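Local coordinates for surface presentation of antigens protein SpaS (PDB 2VT1) that is required for surface presentation and secretion of the Ipa invasion antigens, as a member of the type III secretion exporter family, at residues P18-I23 / S61-E66. Residues are numbered along the deposited sequence; the frame is centred on the assembly and turned at random.
Sequences PFISLI and SFVDFE
Pro18 O takes the backbone N-H of Val63 at 2.9 Å, a nearly straight bond (172° at the hydrogen), and also receives a CA-H...O contact from Phe62. Two residues further along 18-23, Ile20 N donates to Ser61 O at 2.8 Å; the return bond from Ser61 N to Ile20 O is weak, at 3.4 Å and bent. Between the two sound bonds Phe19 faces Phe62 as an antiparallel non-hydrogen-bonded pair, CA to CA 4.2 Å, so both rings leave the same face of the sheet. There they form a T-shaped pair, with planes at 74° and centroids 5.1 Å apart. Phe19 supplies the edge: its CD1 stands over the middle of the Phe62 ring. Phe19 CG lies anti to the backbone N (chi1 171°), which also brings its ring face over Ser61 N. Within this chain, from the cytoplasmic domain, strand 19-25 runs antiparallel between strand 4-9, to which Phe19 is also bonded through its backbone at Tyr9, and the short strand 61-62. Away from the rings, Val63 CG2 packs 4.1 Å from both Pro18 CB and Ile20 CG1, the Ile20 and Val63 side chains crossing at about a right angle. Helix 68-80 meets this apolar side, with Val71 touching Pro18 and Val63. Ser61 OG is hydrogen-bonded to Thr58 O, in the link between helix 47-56 and strand 61-62.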
# COMPACT_ATOMS: atom_id res chain seq x y z
N PRO B 18 7.80 -1.49 7.65
CA PRO B 18 6.56 -1.87 6.95
C PRO B 18 6.85 -2.77 5.75
O PRO B 18 7.97 -2.82 5.29
CB PRO B 18 5.97 -0.52 6.49
CG PRO B 18 6.57 0.50 7.41
CD PRO B 18 7.96 -0.03 7.72
N PHE B 19 5.85 -3.46 5.23
CA PHE B 19 6.04 -4.44 4.17
C PHE B 19 5.10 -4.12 3.02
O PHE B 19 3.91 -3.90 3.23
CB PHE B 19 5.77 -5.84 4.73
CG PHE B 19 5.72 -6.94 3.70
CD1 PHE B 19 6.81 -7.76 3.49
CD2 PHE B 19 4.57 -7.19 2.99
CE1 PHE B 19 6.77 -8.78 2.57
CE2 PHE B 19 4.52 -8.22 2.06
CZ PHE B 19 5.61 -9.02 1.86
N ILE B 20 5.64 -4.05 1.80
CA ILE B 20 4.85 -3.77 0.60
C ILE B 20 4.18 -5.05 0.07
O ILE B 20 4.87 -5.95 -0.40
CB ILE B 20 5.71 -3.15 -0.52
CG1 ILE B 20 6.19 -1.75 -0.11
CG2 ILE B 20 4.91 -3.13 -1.86
CD1 ILE B 20 7.28 -1.17 -0.99
N SER B 21 2.85 -5.08 0.13
CA SER B 21 2.04 -6.24 -0.27
C SER B 21 1.51 -6.19 -1.71
O SER B 21 1.01 -7.19 -2.23
CB SER B 21 0.82 -6.33 0.65
OG SER B 21 0.13 -5.09 0.69
N LEU B 22 1.59 -5.03 -2.34
CA LEU B 22 1.14 -4.91 -3.72
C LEU B 22 1.65 -3.60 -4.30
O LEU B 22 1.83 -2.61 -3.60
CB LEU B 22 -0.40 -5.04 -3.81
CG LEU B 22 -1.36 -3.89 -3.43
CD1 LEU B 22 -1.56 -2.93 -4.59
CD2 LEU B 22 -2.69 -4.44 -3.00
N ILE B 23 1.94 -3.64 -5.58
CA ILE B 23 2.22 -2.44 -6.33
C ILE B 23 1.50 -2.55 -7.66
O ILE B 23 1.82 -3.42 -8.47
CB ILE B 23 3.72 -2.25 -6.62
CG1 ILE B 23 4.54 -2.23 -5.32
CG2 ILE B 23 3.92 -0.96 -7.42
CD1 ILE B 23 6.01 -1.86 -5.52
N SER B 61 8.12 -6.94 -0.54
CA SER B 61 9.40 -6.63 0.09
C SER B 61 9.23 -5.59 1.22
O SER B 61 8.25 -4.83 1.23
CB SER B 61 10.42 -6.16 -0.96
OG SER B 61 10.09 -4.90 -1.52
N PHE B 62 10.16 -5.58 2.16
CA PHE B 62 10.14 -4.61 3.24
C PHE B 62 10.63 -3.25 2.78
O PHE B 62 11.47 -3.16 1.90
CB PHE B 62 10.97 -5.10 4.42
CG PHE B 62 10.40 -6.31 5.07
CD1 PHE B 62 10.75 -7.57 4.64
CD2 PHE B 62 9.45 -6.18 6.06
CE1 PHE B 62 10.20 -8.69 5.21
CE2 PHE B 62 8.89 -7.30 6.64
CZ PHE B 62 9.27 -8.56 6.21
N VAL B 63 10.07 -2.19 3.36
CA VAL B 63 10.48 -0.85 2.99
C VAL B 63 11.91 -0.67 3.49
O VAL B 63 12.24 -1.07 4.60
CB VAL B 63 9.53 0.20 3.57
CG1 VAL B 63 10.00 1.61 3.21
CG2 VAL B 63 8.13 -0.03 3.06
N ASP B 64 12.77 -0.08 2.66
CA ASP B 64 14.17 0.09 3.00
C ASP B 64 14.35 1.16 4.08
O ASP B 64 13.49 2.01 4.25
CB ASP B 64 14.98 0.43 1.75
CG ASP B 64 14.54 1.72 1.10
OD1 ASP B 64 13.98 2.57 1.80
OD2 ASP B 64 14.77 1.88 -0.12
N PHE B 65 15.46 1.09 4.82
CA PHE B 65 15.68 1.94 5.99
C PHE B 65 15.44 3.40 5.67
O PHE B 65 14.98 4.16 6.51
CB PHE B 65 17.10 1.77 6.56
N GLU B 66 15.74 3.77 4.43
CA GLU B 66 15.66 5.16 4.01
C GLU B 66 14.23 5.72 4.05
O GLU B 66 14.03 6.90 4.32
CB GLU B 66 16.25 5.31 2.60